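Hypothetical conserved protein (Geobacillus kaustophilus, PDB 2QYH) is of unknown function but, as a member of the haloacid dehalogenase-like hydrolase family, is probably a magnesium-dependent phosphatase. Local coordinates at residues V102-E107 / I143-L148; K86-T91 / L136-K141; V202-D207 / S216-G221; N210-L215 / E229-V234. All coordinates share one frame; numbering follows the deposited sequence.

Contact 1: V102-E107 / I143-L148; sequences VFMDAE and IYQALL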
loop_
_atom_site.group_PDB
_atom_site.type_symbol
_atom_site.label_atom_id
_atom_site.label_comp_id
_atom_site.label_asym_id
_atom_site.label_seq_id
_atom_site.Cartn_x
_atom_site.Cartn_y
_atom_site.Cartn_z
ATOM N N VAL D 102 19.818 -3.194 7.907
ATOM C CA VAL D 102 18.476 -3.715 7.736
ATOM C C VAL D 102 18.562 -4.521 6.454
ATOM O O VAL D 102 19.060 -4.029 5.441
ATOM C CB VAL D 102 17.421 -2.589 7.615
ATOM C CG1 VAL D 102 16.129 -3.137 7.020
ATOM C CG2 VAL D 102 17.136 -2.006 9.001
ATOM N N PHE D 103 18.120 -5.772 6.527
ATOM C CA PHE D 103 18.136 -6.680 5.384
ATOM C C PHE D 103 16.769 -6.677 4.717
ATOM O O PHE D 103 15.749 -6.850 5.383
ATOM C CB PHE D 103 18.485 -8.087 5.853
ATOM C CG PHE D 103 19.661 -8.129 6.767
ATOM C CD1 PHE D 103 20.931 -7.806 6.301
ATOM C CD2 PHE D 103 19.496 -8.444 8.114
ATOM C CE1 PHE D 103 22.027 -7.791 7.168
ATOM C CE2 PHE D 103 20.580 -8.434 8.989
ATOM C CZ PHE D 103 21.850 -8.105 8.515
HETATM N N MSE D 104 16.764 -6.486 3.398
HETATM C CA MSE D 104 15.533 -6.424 2.613
HETATM C C MSE D 104 15.415 -7.466 1.503
HETATM O O MSE D 104 16.360 -7.697 0.746
HETATM C CB MSE D 104 15.414 -5.053 1.961
HETATM C CG MSE D 104 15.574 -3.889 2.894
HETATM SE SE MSE D 104 15.884 -2.272 1.884
HETATM C CE MSE D 104 14.110 -2.001 1.171
ATOM N N ASP D 105 14.253 -8.108 1.419
ATOM C CA ASP D 105 13.998 -9.051 0.340
ATOM C C ASP D 105 12.678 -8.604 -0.280
ATOM O O ASP D 105 12.192 -7.525 0.038
ATOM C CB ASP D 105 13.961 -10.513 0.826
ATOM C CG ASP D 105 12.782 -10.827 1.721
ATOM O OD1 ASP D 105 11.895 -9.971 1.912
ATOM O OD2 ASP D 105 12.751 -11.969 2.231
ATOM N N ALA D 106 12.095 -9.405 -1.156
ATOM C CA ALA D 106 10.862 -9.000 -1.808
ATOM C C ALA D 106 9.624 -8.917 -0.912
ATOM O O ALA D 106 8.723 -8.111 -1.171
ATOM C CB ALA D 106 10.590 -9.913 -2.988
ATOM N N GLU D 107 9.572 -9.732 0.138
ATOM C CA GLU D 107 8.409 -9.741 1.025
ATOM C C GLU D 107 8.543 -8.872 2.258
ATOM O O GLU D 107 7.629 -8.121 2.600
ATOM C CB GLU D 107 8.086 -11.167 1.492
ATOM C CG GLU D 107 7.488 -12.095 0.450
ATOM C CD GLU D 107 8.442 -12.404 -0.686
ATOM O OE1 GLU D 107 9.611 -12.753 -0.405
ATOM O OE2 GLU D 107 8.017 -12.307 -1.859
ATOM N N ILE D 143 18.787 -11.749 -0.017
ATOM C CA ILE D 143 18.645 -10.333 0.263
ATOM C C ILE D 143 18.977 -9.612 -1.029
ATOM O O ILE D 143 19.973 -9.929 -1.676
ATOM C CB ILE D 143 19.616 -9.904 1.373
ATOM C CG1 ILE D 143 19.316 -10.703 2.640
ATOM C CG2 ILE D 143 19.508 -8.419 1.627
ATOM C CD1 ILE D 143 17.875 -10.637 3.079
ATOM N N TYR D 144 18.148 -8.653 -1.422
ATOM C CA TYR D 144 18.393 -7.936 -2.666
ATOM C C TYR D 144 18.967 -6.552 -2.449
ATOM O O TYR D 144 19.500 -5.934 -3.375
ATOM C CB TYR D 144 17.106 -7.837 -3.481
ATOM C CG TYR D 144 16.565 -9.184 -3.880
ATOM C CD1 TYR D 144 15.485 -9.755 -3.203
ATOM C CD2 TYR D 144 17.164 -9.916 -4.904
ATOM C CE1 TYR D 144 15.018 -11.025 -3.539
ATOM C CE2 TYR D 144 16.708 -11.186 -5.245
ATOM C CZ TYR D 144 15.637 -11.735 -4.560
ATOM O OH TYR D 144 15.195 -12.993 -4.898
ATOM N N GLN D 145 18.877 -6.076 -1.218
ATOM C CA GLN D 145 19.374 -4.756 -0.892
ATOM C C GLN D 145 19.387 -4.655 0.622
ATOM O O GLN D 145 18.632 -5.352 1.304
ATOM C CB GLN D 145 18.444 -3.705 -1.503
ATOM C CG GLN D 145 18.918 -2.280 -1.402
ATOM C CD GLN D 145 18.083 -1.345 -2.259
ATOM O OE1 GLN D 145 18.011 -1.508 -3.482
ATOM N NE2 GLN D 145 17.446 -0.359 -1.624
ATOM N N ALA D 146 20.257 -3.806 1.152
ATOM C CA ALA D 146 20.340 -3.650 2.593
ATOM C C ALA D 146 20.495 -2.187 2.936
ATOM O O ALA D 146 20.691 -1.345 2.054
ATOM C CB ALA D 146 21.516 -4.457 3.146
ATOM N N LEU D 147 20.394 -1.894 4.227
ATOM C CA LEU D 147 20.523 -0.535 4.718
ATOM C C LEU D 147 21.577 -0.498 5.808
ATOM O O LEU D 147 21.553 -1.309 6.737
ATOM C CB LEU D 147 19.187 -0.053 5.279
ATOM C CG LEU D 147 18.052 0.185 4.283
ATOM C CD1 LEU D 147 16.744 0.326 5.033
ATOM C CD2 LEU D 147 18.337 1.437 3.457
ATOM N N LEU D 148 22.515 0.435 5.676
ATOM C CA LEU D 148 23.572 0.603 6.664
ATOM C C LEU D 148 23.270 1.892 7.395
ATOM O O LEU D 148 23.050 2.929 6.765
ATOM C CB LEU D 148 24.939 0.715 5.990
ATOM C CG LEU D 148 26.120 0.989 6.927
ATOM C CD1 LEU D 148 26.308 -0.181 7.880
ATOM C CD2 LEU D 148 27.374 1.202 6.109
#
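Val102 pairs with Leu147 and Met104 with Gln145 where strands 102-104 and 145-148 run antiparallel, at 165°, in the five-stranded antiparallel sheet of this haloacid dehalogenase-like protein. The ladder ends in a classic beta bulge: Tyr144 and Gln145 both lie opposite Met104, whose N donates to Gln145 O while its own O accepts from Tyr144 N at 3.0 Å, nearly straight on to the carbonyl. On one face of the sheet Val102 and Leu147 stand side by side and point the same way, CB to CB 3.9 Å apart, with Leu147 CD1 reaching along to Val102 CG1. Met104, a selenomethionine, lies on this face too and slants across Leu147, its SE 4.1 Å from Leu147 CG; Met109 of strand 109-111 touches all three. Phe103 and Ala146, a non-hydrogen-bonded pair, occupy the other face. There Ile143 sends its CD1 to Phe103 CB at 3.8 Å. The Phe103 ring itself leads away from strand 145-148 toward Val87 and Thr91 of helix 84-96. Ile143 CG2, anti to the backbone N (chi1 -60° for CG1), comes to lie 3.3 Å from Met104 O. Beyond the bulge the Tyr144 ring extends beside Asp105 and Ala106 and meets them at its edge: its CD1 lies 3.9 Å from Asp105 CA, with Ala106 N also near the ring plane.

Contact 2: K86-T91 / L136-K141; sequences KVRALT and LYYENK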
loop_
_atom_site.group_PDB
_atom_site.type_symbol
_atom_site.label_atom_id
_atom_site.label_comp_id
_atom_site.label_asym_id
_atom_site.label_seq_id
_atom_site.Cartn_x
_atom_site.Cartn_y
_atom_site.Cartn_z
ATOM N N LYS D 86 29.692 -11.574 1.408
ATOM C CA LYS D 86 29.974 -10.171 1.658
ATOM C C LYS D 86 28.968 -9.513 2.595
ATOM O O LYS D 86 29.321 -8.594 3.338
ATOM C CB LYS D 86 30.051 -9.414 0.334
ATOM C CG LYS D 86 31.246 -9.824 -0.524
ATOM C CD LYS D 86 32.557 -9.559 0.204
ATOM C CE LYS D 86 33.760 -10.099 -0.558
ATOM N NZ LYS D 86 35.033 -9.895 0.197
ATOM N N VAL D 87 27.722 -9.974 2.565
ATOM C CA VAL D 87 26.706 -9.419 3.452
ATOM C C VAL D 87 27.112 -9.724 4.896
ATOM O O VAL D 87 27.013 -8.864 5.773
ATOM C CB VAL D 87 25.297 -10.022 3.173
ATOM C CG1 VAL D 87 24.313 -9.569 4.234
ATOM C CG2 VAL D 87 24.802 -9.576 1.800
ATOM N N ARG D 88 27.586 -10.947 5.134
ATOM C CA ARG D 88 28.017 -11.355 6.469
ATOM C C ARG D 88 29.185 -10.507 6.978
ATOM O O ARG D 88 29.169 -10.055 8.122
ATOM C CB ARG D 88 28.420 -12.828 6.474
ATOM C CG ARG D 88 28.743 -13.349 7.856
ATOM C CD ARG D 88 29.175 -14.805 7.835
ATOM N NE ARG D 88 28.210 -15.658 7.147
ATOM C CZ ARG D 88 28.382 -16.133 5.916
ATOM N NH1 ARG D 88 29.489 -15.838 5.238
ATOM N NH2 ARG D 88 27.451 -16.903 5.359
ATOM N N ALA D 89 30.192 -10.294 6.133
ATOM C CA ALA D 89 31.358 -9.490 6.509
ATOM C C ALA D 89 30.958 -8.058 6.862
ATOM O O ALA D 89 31.369 -7.524 7.895
ATOM C CB ALA D 89 32.387 -9.474 5.369
ATOM N N LEU D 90 30.159 -7.442 5.993
ATOM C CA LEU D 90 29.698 -6.074 6.199
ATOM C C LEU D 90 28.952 -5.952 7.527
ATOM O O LEU D 90 29.117 -4.971 8.250
ATOM C CB LEU D 90 28.771 -5.652 5.056
ATOM C CG LEU D 90 28.785 -4.177 4.639
ATOM C CD1 LEU D 90 27.687 -3.933 3.622
ATOM C CD2 LEU D 90 28.592 -3.276 5.842
ATOM N N THR D 91 28.132 -6.949 7.842
ATOM C CA THR D 91 27.359 -6.936 9.079
ATOM C C THR D 91 28.274 -7.008 10.301
ATOM O O THR D 91 28.126 -6.233 11.253
ATOM C CB THR D 91 26.363 -8.121 9.134
ATOM O OG1 THR D 91 25.565 -8.130 7.946
ATOM C CG2 THR D 91 25.441 -7.987 10.338
ATOM N N LEU D 136 20.355 -12.492 11.791
ATOM C CA LEU D 136 20.830 -13.490 10.842
ATOM C C LEU D 136 19.863 -13.793 9.710
ATOM O O LEU D 136 19.924 -14.870 9.119
ATOM C CB LEU D 136 21.160 -14.787 11.583
ATOM C CG LEU D 136 22.201 -14.677 12.704
ATOM C CD1 LEU D 136 22.350 -16.022 13.390
ATOM C CD2 LEU D 136 23.535 -14.207 12.130
ATOM N N TYR D 137 18.987 -12.843 9.393
ATOM C CA TYR D 137 17.996 -13.035 8.338
ATOM C C TYR D 137 18.617 -13.318 6.971
ATOM O O TYR D 137 18.097 -14.122 6.197
ATOM C CB TYR D 137 17.084 -11.809 8.257
ATOM C CG TYR D 137 15.898 -11.994 7.340
ATOM C CD1 TYR D 137 15.899 -11.472 6.049
ATOM C CD2 TYR D 137 14.785 -12.717 7.756
ATOM C CE1 TYR D 137 14.816 -11.665 5.193
ATOM C CE2 TYR D 137 13.698 -12.918 6.912
ATOM C CZ TYR D 137 13.717 -12.392 5.629
ATOM O OH TYR D 137 12.644 -12.600 4.786
ATOM N N TYR D 138 19.738 -12.664 6.689
ATOM C CA TYR D 138 20.431 -12.830 5.414
ATOM C C TYR D 138 21.065 -14.207 5.236
ATOM O O TYR D 138 21.335 -14.634 4.111
ATOM C CB TYR D 138 21.523 -11.767 5.268
ATOM C CG TYR D 138 22.651 -11.917 6.262
ATOM C CD1 TYR D 138 22.527 -11.443 7.569
ATOM C CD2 TYR D 138 23.838 -12.557 5.905
ATOM C CE1 TYR D 138 23.557 -11.607 8.498
ATOM C CE2 TYR D 138 24.874 -12.729 6.826
ATOM C CZ TYR D 138 24.727 -12.249 8.120
ATOM O OH TYR D 138 25.748 -12.411 9.031
ATOM N N GLU D 139 21.305 -14.896 6.343
ATOM C CA GLU D 139 21.931 -16.212 6.304
ATOM C C GLU D 139 21.086 -17.311 5.654
ATOM O O GLU D 139 21.624 -18.260 5.087
ATOM C CB GLU D 139 22.325 -16.632 7.726
ATOM C CG GLU D 139 23.366 -15.720 8.372
ATOM C CD GLU D 139 24.791 -16.038 7.940
ATOM O OE1 GLU D 139 24.989 -16.441 6.773
ATOM O OE2 GLU D 139 25.716 -15.874 8.767
ATOM N N ASN D 140 19.768 -17.179 5.717
ATOM C CA ASN D 140 18.886 -18.195 5.150
ATOM C C ASN D 140 17.882 -17.660 4.127
ATOM O O ASN D 140 17.039 -18.401 3.619
ATOM C CB ASN D 140 18.153 -18.897 6.289
ATOM C CG ASN D 140 17.957 -17.990 7.490
ATOM O OD1 ASN D 140 17.330 -16.934 7.390
ATOM N ND2 ASN D 140 18.505 -18.393 8.633
ATOM N N LYS D 141 17.979 -16.372 3.825
ATOM C CA LYS D 141 17.082 -15.741 2.863
ATOM C C LYS D 141 17.883 -14.945 1.848
ATOM O O LYS D 141 18.975 -14.469 2.151
ATOM C CB LYS D 141 16.117 -14.786 3.577
ATOM C CG LYS D 141 14.980 -15.447 4.327
ATOM C CD LYS D 141 14.087 -16.221 3.373
ATOM C CE LYS D 141 12.827 -16.719 4.065
ATOM N NZ LYS D 141 12.016 -15.588 4.610
#
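Arg88, on helix 84-96, crosses Tyr138 and ends on Glu139 of the short, weakly bonded helix 137-140. Its CB lies 3.6 Å from Tyr138 CE2, and its CG comes 3.4 Å from Tyr138 OH, so the aliphatic start of the chain passes across the hydroxyl end of the ring. CG stands anti to the backbone N (chi1 -174°) and the chain bends at chi3, which brings the guanidinium round to the carboxylate while CD passes 3.7 Å from Glu139 OE2. The grip is side-on and two-pronged: NE donates to Glu139 OE2 at 3.0 Å, nearly in the guanidinium plane, and NH2 to the syn lone pair of Glu139 OE1 at 2.9 Å. The two flat groups are turned 34° against each other. A methionine in place of Arg88 would probably leave the Glu139 carboxylate without this charged mate and freer to turn. Next to Arg88 in the helix, Val87 packs its CG1 3.5 Å from Tyr138 CD2, and one turn on Thr91 OG1, bonded to Val87 O, sits over a face of the ring. Tyr138 also meets Phe103 of strand 101-104. It is a helix-to-helix contact beside the antiparallel sheet, with an apolar and aromatic interior and a salt bridge alongside.

Contact 3: V202-D207 / S216-G221; sequences VYAFGD and SFVGTG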
loop_
_atom_site.group_PDB
_atom_site.type_symbol
_atom_site.label_atom_id
_atom_site.label_comp_id
_atom_site.label_asym_id
_atom_site.label_seq_id
_atom_site.Cartn_x
_atom_site.Cartn_y
_atom_site.Cartn_z
ATOM N N VAL D 202 11.078 1.584 -26.129
ATOM C CA VAL D 202 11.060 1.690 -24.681
ATOM C C VAL D 202 10.900 3.157 -24.292
ATOM O O VAL D 202 11.631 4.007 -24.779
ATOM C CB VAL D 202 12.372 1.147 -24.068
ATOM C CG1 VAL D 202 12.312 1.202 -22.543
ATOM C CG2 VAL D 202 12.606 -0.268 -24.537
ATOM N N TYR D 203 9.937 3.444 -23.424
ATOM C CA TYR D 203 9.675 4.804 -22.961
ATOM C C TYR D 203 9.809 4.847 -21.445
ATOM O O TYR D 203 9.658 3.826 -20.782
ATOM C CB TYR D 203 8.253 5.214 -23.333
ATOM C CG TYR D 203 7.968 5.183 -24.809
ATOM C CD1 TYR D 203 7.946 6.362 -25.563
ATOM C CD2 TYR D 203 7.754 3.975 -25.466
ATOM C CE1 TYR D 203 7.708 6.338 -26.939
ATOM C CE2 TYR D 203 7.517 3.936 -26.840
ATOM C CZ TYR D 203 7.501 5.121 -27.571
ATOM O OH TYR D 203 7.286 5.081 -28.930
ATOM N N ALA D 204 10.085 6.023 -20.892
ATOM C CA ALA D 204 10.191 6.168 -19.442
ATOM C C ALA D 204 9.823 7.582 -19.003
ATOM O O ALA D 204 10.114 8.547 -19.696
ATOM C CB ALA D 204 11.606 5.821 -18.968
ATOM N N PHE D 205 9.170 7.692 -17.854
ATOM C CA PHE D 205 8.782 8.987 -17.299
ATOM C C PHE D 205 9.467 9.147 -15.951
ATOM O O PHE D 205 9.303 8.308 -15.065
ATOM C CB PHE D 205 7.263 9.078 -17.098
ATOM C CG PHE D 205 6.492 9.272 -18.364
ATOM C CD1 PHE D 205 5.748 10.430 -18.566
ATOM C CD2 PHE D 205 6.473 8.283 -19.342
ATOM C CE1 PHE D 205 4.985 10.600 -19.728
ATOM C CE2 PHE D 205 5.720 8.439 -20.502
ATOM C CZ PHE D 205 4.970 9.599 -20.699
ATOM N N GLY D 206 10.227 10.228 -15.800
ATOM C CA GLY D 206 10.936 10.467 -14.556
ATOM C C GLY D 206 10.861 11.906 -14.097
ATOM O O GLY D 206 10.487 12.800 -14.860
ATOM N N ASP D 207 11.259 12.134 -12.851
ATOM C CA ASP D 207 11.196 13.457 -12.256
ATOM C C ASP D 207 12.438 13.835 -11.456
ATOM O O ASP D 207 12.806 15.003 -11.386
ATOM C CB ASP D 207 9.961 13.511 -11.358
ATOM C CG ASP D 207 9.923 14.738 -10.483
ATOM O OD1 ASP D 207 9.674 15.847 -11.011
ATOM O OD2 ASP D 207 10.144 14.583 -9.261
ATOM N N SER D 216 18.030 8.680 -19.943
ATOM C CA SER D 216 18.958 8.779 -21.060
ATOM C C SER D 216 19.152 7.429 -21.734
ATOM O O SER D 216 19.505 7.359 -22.910
ATOM C CB SER D 216 20.303 9.306 -20.584
ATOM O OG SER D 216 20.873 8.391 -19.675
ATOM N N PHE D 217 18.911 6.355 -20.992
ATOM C CA PHE D 217 19.088 5.025 -21.547
ATOM C C PHE D 217 17.995 4.549 -22.487
ATOM O O PHE D 217 18.286 3.960 -23.521
ATOM C CB PHE D 217 19.252 3.990 -20.438
ATOM C CG PHE D 217 19.210 2.586 -20.938
ATOM C CD1 PHE D 217 18.084 1.796 -20.732
ATOM C CD2 PHE D 217 20.278 2.066 -21.670
ATOM C CE1 PHE D 217 18.013 0.504 -21.249
ATOM C CE2 PHE D 217 20.223 0.776 -22.194
ATOM C CZ PHE D 217 19.084 -0.009 -21.982
ATOM N N VAL D 218 16.742 4.791 -22.128
ATOM C CA VAL D 218 15.635 4.341 -22.957
ATOM C C VAL D 218 15.505 5.090 -24.271
ATOM O O VAL D 218 16.082 6.152 -24.454
ATOM C CB VAL D 218 14.301 4.424 -22.190
ATOM C CG1 VAL D 218 14.407 3.603 -20.912
ATOM C CG2 VAL D 218 13.944 5.875 -21.886
ATOM N N GLY D 219 14.749 4.520 -25.193
ATOM C CA GLY D 219 14.569 5.159 -26.477
ATOM C C GLY D 219 14.024 6.566 -26.344
ATOM O O GLY D 219 14.560 7.508 -26.932
ATOM N N THR D 220 12.962 6.714 -25.561
ATOM C CA THR D 220 12.341 8.010 -25.366
ATOM C C THR D 220 12.182 8.329 -23.894
ATOM O O THR D 220 11.305 7.788 -23.222
ATOM C CB THR D 220 10.975 8.048 -26.040
ATOM O OG1 THR D 220 11.136 7.757 -27.429
ATOM C CG2 THR D 220 10.328 9.421 -25.887
ATOM N N GLY D 221 13.040 9.209 -23.394
ATOM C CA GLY D 221 12.969 9.595 -22.002
ATOM C C GLY D 221 12.072 10.806 -21.864
ATOM O O GLY D 221 12.176 11.766 -22.637
#
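Val202 O accepts from Thr220 N at 3.1 Å, and Thr220 O in turn accepts from Ala204 N at 3.2 Å, so Thr220 bonds through both its backbone N and O to strand 202-206, in the parallel pattern. The first bond is the straighter, 161° at the hydrogen; in the second the donor is tilted 20° from the carbonyl plane. Thr220 O also receives a CA-H...O contact from Tyr203. Further along, the N of Gly221 is satisfied by Asp236 OD2, while backbone bonds tie Ala204 and Gly206 to Val222. Tyr203 and Thr220 lie side by side on one face of the sheet and point the same way, Tyr203 CD1 3.5 Å from Thr220 CB. A serine at Tyr203 would probably uncover the Thr220 side chain on this face and open a gap beside Leu256. On the Ala204 face, Val218, just past the end of helix 212-217, has its CG2 between the backbone N and carbonyl carbon (chi1 -57° for CG1), where it meets Ala204 CB at 3.7 Å. Its CG1 touches Val202 CG1 at 3.6 Å, the two valines crossing at about a right angle. Strand 202-206, helix 212-217 and strand 220-223 form a beta-alpha-beta unit. Strand 202-206 lies between strands 5-8 and 220-223 in the eight-stranded mixed sheet; helix 184-195 reaches Val202, and helix 246-253 packs on Phe205.

Contact 4: N210-L215 / E229-V234; sequences NDIEML and EEVKRV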
loop_
_atom_site.group_PDB
_atom_site.type_symbol
_atom_site.label_atom_id
_atom_site.label_comp_id
_atom_site.label_asym_id
_atom_site.label_seq_id
_atom_site.Cartn_x
_atom_site.Cartn_y
_atom_site.Cartn_z
ATOM N N ASN D 210 17.592 10.627 -9.687
ATOM C CA ASN D 210 17.784 9.179 -9.725
ATOM C C ASN D 210 17.144 8.582 -10.983
ATOM O O ASN D 210 17.303 7.397 -11.279
ATOM C CB ASN D 210 17.227 8.522 -8.453
ATOM C CG ASN D 210 15.723 8.642 -8.330
ATOM O OD1 ASN D 210 15.075 9.377 -9.072
ATOM N ND2 ASN D 210 15.159 7.919 -7.373
ATOM N N ASP D 211 16.445 9.428 -11.734
ATOM C CA ASP D 211 15.804 9.008 -12.965
ATOM C C ASP D 211 16.637 9.345 -14.200
ATOM O O ASP D 211 16.283 8.952 -15.315
ATOM C CB ASP D 211 14.433 9.668 -13.102
ATOM C CG ASP D 211 13.450 9.197 -12.051
ATOM O OD1 ASP D 211 13.333 7.967 -11.871
ATOM O OD2 ASP D 211 12.786 10.045 -11.413
ATOM N N ILE D 212 17.742 10.063 -14.009
ATOM C CA ILE D 212 18.578 10.467 -15.133
ATOM C C ILE D 212 19.136 9.336 -15.975
ATOM O O ILE D 212 19.022 9.363 -17.203
ATOM C CB ILE D 212 19.742 11.369 -14.670
ATOM C CG1 ILE D 212 19.201 12.755 -14.296
ATOM C CG2 ILE D 212 20.782 11.488 -15.771
ATOM C CD1 ILE D 212 20.234 13.682 -13.701
ATOM N N GLU D 213 19.740 8.341 -15.336
ATOM C CA GLU D 213 20.304 7.230 -16.092
ATOM C C GLU D 213 19.210 6.529 -16.890
ATOM O O GLU D 213 19.374 6.246 -18.076
ATOM C CB GLU D 213 20.990 6.234 -15.159
ATOM C CG GLU D 213 21.578 5.041 -15.887
ATOM C CD GLU D 213 21.967 3.925 -14.946
ATOM O OE1 GLU D 213 21.203 3.674 -13.980
ATOM O OE2 GLU D 213 23.021 3.292 -15.179
HETATM N N MSE D 214 18.090 6.260 -16.231
HETATM C CA MSE D 214 16.957 5.604 -16.873
HETATM C C MSE D 214 16.494 6.379 -18.101
HETATM O O MSE D 214 16.358 5.821 -19.196
HETATM C CB MSE D 214 15.796 5.474 -15.889
HETATM C CG MSE D 214 14.463 5.224 -16.556
HETATM SE SE MSE D 214 13.057 4.953 -15.288
HETATM C CE MSE D 214 12.514 6.779 -14.962
ATOM N N LEU D 215 16.263 7.672 -17.903
ATOM C CA LEU D 215 15.802 8.564 -18.961
ATOM C C LEU D 215 16.725 8.656 -20.174
ATOM O O LEU D 215 16.262 8.707 -21.313
ATOM C CB LEU D 215 15.577 9.960 -18.381
ATOM C CG LEU D 215 14.146 10.477 -18.438
ATOM C CD1 LEU D 215 13.215 9.473 -17.797
ATOM C CD2 LEU D 215 14.061 11.809 -17.734
ATOM N N GLU D 229 16.395 20.443 -13.756
ATOM C CA GLU D 229 16.867 20.695 -15.106
ATOM C C GLU D 229 17.861 19.679 -15.623
ATOM O O GLU D 229 17.959 19.489 -16.838
ATOM C CB GLU D 229 17.440 22.102 -15.230
ATOM C CG GLU D 229 16.388 23.171 -15.036
ATOM C CD GLU D 229 16.946 24.555 -15.188
ATOM O OE1 GLU D 229 18.061 24.810 -14.678
ATOM O OE2 GLU D 229 16.258 25.388 -15.816
ATOM N N GLU D 230 18.593 19.014 -14.726
ATOM C CA GLU D 230 19.554 17.991 -15.168
ATOM C C GLU D 230 18.810 16.746 -15.666
ATOM O O GLU D 230 19.364 15.922 -16.404
ATOM C CB GLU D 230 20.501 17.605 -14.032
ATOM C CG GLU D 230 21.584 18.630 -13.717
ATOM C CD GLU D 230 22.499 18.928 -14.903
ATOM O OE1 GLU D 230 22.632 18.074 -15.805
ATOM O OE2 GLU D 230 23.102 20.023 -14.925
ATOM N N VAL D 231 17.549 16.629 -15.249
ATOM C CA VAL D 231 16.678 15.534 -15.640
ATOM C C VAL D 231 16.078 15.881 -17.001
ATOM O O VAL D 231 15.987 15.031 -17.891
ATOM C CB VAL D 231 15.532 15.347 -14.618
ATOM C CG1 VAL D 231 14.594 14.236 -15.077
ATOM C CG2 VAL D 231 16.105 15.047 -13.230
ATOM N N LYS D 232 15.677 17.140 -17.153
ATOM C CA LYS D 232 15.100 17.619 -18.401
ATOM C C LYS D 232 16.150 17.618 -19.504
ATOM O O LYS D 232 15.827 17.441 -20.678
ATOM C CB LYS D 232 14.568 19.041 -18.239
ATOM C CG LYS D 232 13.526 19.208 -17.164
ATOM C CD LYS D 232 12.745 20.495 -17.376
ATOM C CE LYS D 232 11.618 20.650 -16.360
ATOM N NZ LYS D 232 10.752 21.819 -16.687
ATOM N N ARG D 233 17.409 17.824 -19.132
ATOM C CA ARG D 233 18.473 17.863 -20.121
ATOM C C ARG D 233 18.557 16.566 -20.914
ATOM O O ARG D 233 18.688 16.588 -22.141
ATOM C CB ARG D 233 19.830 18.129 -19.459
ATOM C CG ARG D 233 20.956 18.304 -20.463
ATOM C CD ARG D 233 22.275 17.830 -19.906
ATOM N NE ARG D 233 22.747 18.666 -18.809
ATOM C CZ ARG D 233 23.795 19.476 -18.896
ATOM N NH1 ARG D 233 24.472 19.550 -20.033
ATOM N NH2 ARG D 233 24.171 20.203 -17.849
ATOM N N VAL D 234 18.480 15.439 -20.211
ATOM C CA VAL D 234 18.572 14.135 -20.850
ATOM C C VAL D 234 17.260 13.630 -21.408
ATOM O O VAL D 234 17.245 12.622 -22.110
ATOM C CB VAL D 234 19.116 13.055 -19.885
ATOM C CG1 VAL D 234 20.505 13.441 -19.410
ATOM C CG2 VAL D 234 18.158 12.868 -18.703
#
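Ile212 and Leu215 of helix 212-217 meet Val231 and Val234 of helix 229-234, and the contact between them is apolar, with no hydrogen bond from one segment to the other. Ile212 extends its CG1 and CD1 along the start of the second helix: CD1 lies 3.6 Å from Glu230 O, and CG1 is 4.0 Å from Val231 CG2. Its other branch, CG2, is anti to the backbone N (chi1 -73° for CG1) and turns instead to Val234, which it meets at CG1 as the two side chains cross at about a right angle. Leu215, one turn on, packs against both valines. Its CD2 reaches Val231 CG1 at 3.6 Å and its CB lies 3.9 Å from Val234 CG2. Val231 thus divides its methyls between Ile212 and Leu215, while Val234 CG2 touches Leu215 and also Ile212.

The polar groups bond within a segment or to residues beyond the pair. On helix 229-234, Arg233 holds Glu230 side-on in a salt bridge: NE bonds to Glu230 OE1 at 3.1 Å, and NH2 to the syn lone pair of Glu230 OE2 at 3.1 Å, the latter close to the guanidinium plane. On the other segment Asp211 forms a salt bridge with Lys184 through OD1, while its OD2 accepts from the backbone N of Asp207 and Gly208 and lies near Asp9 OD2. Asp9 belongs to a DxDx(T/V) sequence pattern at a strand end, consistent with the catalytic motif of haloacid dehalogenase-like hydrolases. Asp211 thus places the start of the 210-215 segment beside what is probably the active site of a Rossmann-like domain, while helix 229-234 packs on the flank of helix 212-217.

In the fold
Following the chain, helix 84-96 opens contact 2 and strand 101-104 opens contact 1 before either closes; helix 137-140 then completes contact 2 and strand 145-148 contact 1, so the two cross. They touch, with Phe103 packed on Tyr138, and join the five-stranded antiparallel sheet to the helices beside it. Contacts 3 and 4 follow in series and also cross: strand 202-206, helix 212-217, strand 220-223 and helix 229-234 are used in turn, helix 212-217 being shared. Both belong to the mixed-sheet part of the fold, on the opposite side of the chain's centre; the centres of contacts 1 and 3 lie about 27 Å apart.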